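Local coordinates for Alpha/beta hydrolase (Enterobacter asburiae, PDB 6KMO), which is an esterase or lipase of the alpha/beta hydrolase family, probably hydrolysing carboxylic ester bonds, at residues 117-120 against 121-125. The protein carries 2 engineered substitutions. Numbering follows the deposited sequence.
Sequences THER and LIRDL
D124 OD2 is gripped side-on by two nitrogens of R120, one helical turn earlier: NE and NH2 each stand 2.9 Å from D124 OD2, which lies in the guanidinium plane. NE meets it from above the carboxylate plane and NH2 nearly along the C-O bond, both from the same face, the two flat groups turned 43° apart. An arginine suits this place because, with its chain bent at chi2 and chi3, it can fold back along the helix to the aspartate while NH1 and NH2 still reach N313 OD1 and the carbonyl of G310. A second i to i+4 salt bridge joins E119 and R123, which run side by side. R123 NH2 lies 2.9 Å and NE 3.0 Å from E119 OE2, both from above the carboxylate plane. With CG anti to the backbone N (chi1 -179°), the long glutamate extends alongside the arginine, whose NH1 bonds the carbonyl of P69. Both pairs lie on helix 115-129, which links strands 99-105 and 132-136 of the alpha/beta hydrolase sheet. Nonpolar I122 suits the side facing F104 of strand 99-105; its CD1 packs 3.9 Å from H118 CB. The backbones of these two residues are joined as well, I122 N to H118 O at 2.9 Å. H118 donates from ND1 to T117 OG1, 2.9 Å away in the ring plane, while NE2 accepts from N179 ND2, in a probable nucleophile elbow; a histidine can do both. A water bridges T117 O and L121 N, here standing in for a direct helical bond.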
ATOM      1  N   THR A 117      15.652  13.656 -14.134  1.00  6.56           N
ATOM      2  CA  THR A 117      15.567  12.232 -13.851  1.00  7.23           C
ATOM      3  C   THR A 117      14.328  11.884 -13.025  1.00  7.61           C
ATOM      4  O   THR A 117      13.784  10.773 -13.153  1.00  8.57           O
ATOM      5  CB  THR A 117      16.800  11.703 -13.100  1.00  6.38           C
ATOM      6  OG1 THR A 117      17.031  12.448 -11.903  1.00  6.86           O
ATOM      7  CG2 THR A 117      18.051  11.689 -13.973  1.00  9.02           C
ATOM      8  N   HIS A 118      13.887  12.784 -12.158  1.00  6.56           N
ATOM      9  CA  HIS A 118      12.766  12.528 -11.259  1.00  6.89           C
ATOM     10  C   HIS A 118      11.453  13.128 -11.730  1.00  6.44           C
ATOM     11  O   HIS A 118      10.429  12.965 -11.049  1.00  7.09           O
ATOM     12  CB  HIS A 118      13.094  13.060  -9.856  1.00  6.18           C
ATOM     13  CG  HIS A 118      14.052  12.178  -9.110  1.00  6.12           C
ATOM     14  ND1 HIS A 118      15.343  11.954  -9.539  1.00  5.01           N
ATOM     15  CD2 HIS A 118      13.896  11.439  -7.988  1.00  5.84           C
ATOM     16  CE1 HIS A 118      15.937  11.115  -8.710  1.00  7.00           C
ATOM     17  NE2 HIS A 118      15.077  10.789  -7.759  1.00  6.33           N
ATOM     18  N   GLU A 119      11.428  13.764 -12.910  1.00  6.55           N
ATOM     19  CA  GLU A 119      10.258  14.537 -13.312  1.00  6.66           C
ATOM     20  C   GLU A 119       9.007  13.679 -13.470  1.00  6.63           C
ATOM     21  O   GLU A 119       7.916  14.080 -13.052  1.00  6.34           O
ATOM     22  CB  GLU A 119      10.547  15.330 -14.593  1.00  9.25           C
ATOM     23  CG  GLU A 119       9.352  16.159 -15.004  1.00  8.65           C
ATOM     24  CD  GLU A 119       9.647  17.167 -16.080  1.00  9.85           C
ATOM     25  OE1 GLU A 119      10.726  17.068 -16.710  1.00 11.52           O
ATOM     26  OE2 GLU A 119       8.804  18.074 -16.269  1.00 10.62           O
ATOM     27  N   ARG A 120       9.125  12.495 -14.069  1.00  6.79           N
ATOM     28  CA  ARG A 120       7.931  11.683 -14.272  1.00  5.90           C
ATOM     29  C   ARG A 120       7.317  11.285 -12.931  1.00  6.44           C
ATOM     30  O   ARG A 120       6.095  11.387 -12.732  1.00  6.63           O
ATOM     31  CB  ARG A 120       8.266  10.465 -15.123  1.00  6.67           C
ATOM     32  CG  ARG A 120       7.030   9.781 -15.697  1.00  5.87           C
ATOM     33  CD  ARG A 120       7.047   8.292 -15.436  1.00  8.13           C
ATOM     34  NE  ARG A 120       6.624   7.973 -14.071  1.00  7.18           N
ATOM     35  CZ  ARG A 120       7.330   7.287 -13.179  1.00  7.66           C
ATOM     36  NH1 ARG A 120       8.566   6.871 -13.404  1.00  7.82           N
ATOM     37  NH2 ARG A 120       6.758   7.022 -12.019  1.00  7.80           N
ATOM     38  N   LEU A 121       8.160  10.831 -12.002  1.00  6.55           N
ATOM     39  CA  LEU A 121       7.709  10.489 -10.659  1.00  6.38           C
ATOM     40  C   LEU A 121       7.055  11.680  -9.979  1.00  6.00           C
ATOM     41  O   LEU A 121       5.989  11.551  -9.373  1.00  6.36           O
ATOM     42  CB  LEU A 121       8.903   9.993  -9.838  1.00  6.48           C
ATOM     43  CG  LEU A 121       8.715   9.844  -8.328  1.00  6.42           C
ATOM     44  CD1 LEU A 121       7.567   8.890  -7.979  1.00  7.17           C
ATOM     45  CD2 LEU A 121      10.019   9.362  -7.680  1.00  7.10           C
ATOM     46  N   ILE A 122       7.696  12.850 -10.044  1.00  5.97           N
ATOM     47  CA  ILE A 122       7.132  14.030  -9.398  1.00  6.00           C
ATOM     48  C   ILE A 122       5.773  14.358  -9.994  1.00  5.76           C
ATOM     49  O   ILE A 122       4.813  14.634  -9.270  1.00  6.88           O
ATOM     50  CB  ILE A 122       8.101  15.219  -9.495  1.00  6.55           C
ATOM     51  CG1 ILE A 122       9.374  14.928  -8.711  1.00  7.00           C
ATOM     52  CG2 ILE A 122       7.429  16.475  -8.978  1.00  6.59           C
ATOM     53  CD1 ILE A 122      10.521  15.829  -9.077  1.00  6.79           C
ATOM     54  N   ARG A 123       5.679  14.354 -11.320  1.00  7.07           N
ATOM     55  CA  ARG A 123       4.399  14.642 -11.956  1.00  6.74           C
ATOM     56  C   ARG A 123       3.334  13.635 -11.542  1.00  6.84           C
ATOM     57  O   ARG A 123       2.173  14.008 -11.315  1.00  7.20           O
ATOM     58  CB  ARG A 123       4.551  14.664 -13.482  1.00  7.49           C
ATOM     59  CG  ARG A 123       5.298  15.879 -14.027  1.00  8.45           C
ATOM     60  CD  ARG A 123       5.435  15.756 -15.527  1.00 10.27           C
ATOM     61  NE  ARG A 123       6.083  16.900 -16.153  1.00  9.09           N
ATOM     62  CZ  ARG A 123       5.638  17.524 -17.246  1.00 10.71           C
ATOM     63  NH1 ARG A 123       4.501  17.171 -17.823  1.00 11.98           N
ATOM     64  NH2 ARG A 123       6.344  18.532 -17.736  1.00 12.10           N
ATOM     65  N   ASP A 124       3.692  12.353 -11.442  1.00  6.49           N
ATOM     66  CA  ASP A 124       2.717  11.354 -11.016  1.00  7.27           C
ATOM     67  C   ASP A 124       2.188  11.670  -9.618  1.00  5.96           C
ATOM     68  O   ASP A 124       0.990  11.523  -9.347  1.00  8.13           O
ATOM     69  CB  ASP A 124       3.346   9.956 -11.008  1.00  7.52           C
ATOM     70  CG  ASP A 124       3.515   9.351 -12.373  1.00  9.23           C
ATOM     71  OD1 ASP A 124       2.935   9.846 -13.371  1.00  8.60           O
ATOM     72  OD2 ASP A 124       4.253   8.340 -12.460  1.00  8.58           O
ATOM     73  N   LEU A 125       3.068  12.082  -8.707  1.00  6.39           N
ATOM     74  CA  LEU A 125       2.641  12.372  -7.341  1.00  6.26           C
ATOM     75  C   LEU A 125       1.794  13.637  -7.273  1.00  7.12           C
ATOM     76  O   LEU A 125       0.840  13.710  -6.495  1.00  7.05           O
ATOM     77  CB  LEU A 125       3.871  12.505  -6.438  1.00  6.70           C
ATOM     78  CG  LEU A 125       4.661  11.208  -6.170  1.00  7.82           C
ATOM     79  CD1 LEU A 125       6.041  11.552  -5.640  1.00  8.77           C
ATOM     80  CD2 LEU A 125       3.906  10.283  -5.229  1.00  8.64           C
TER
HETATM   81  O   HOH W   1      10.898   9.854 -12.925  1.00  9.19           O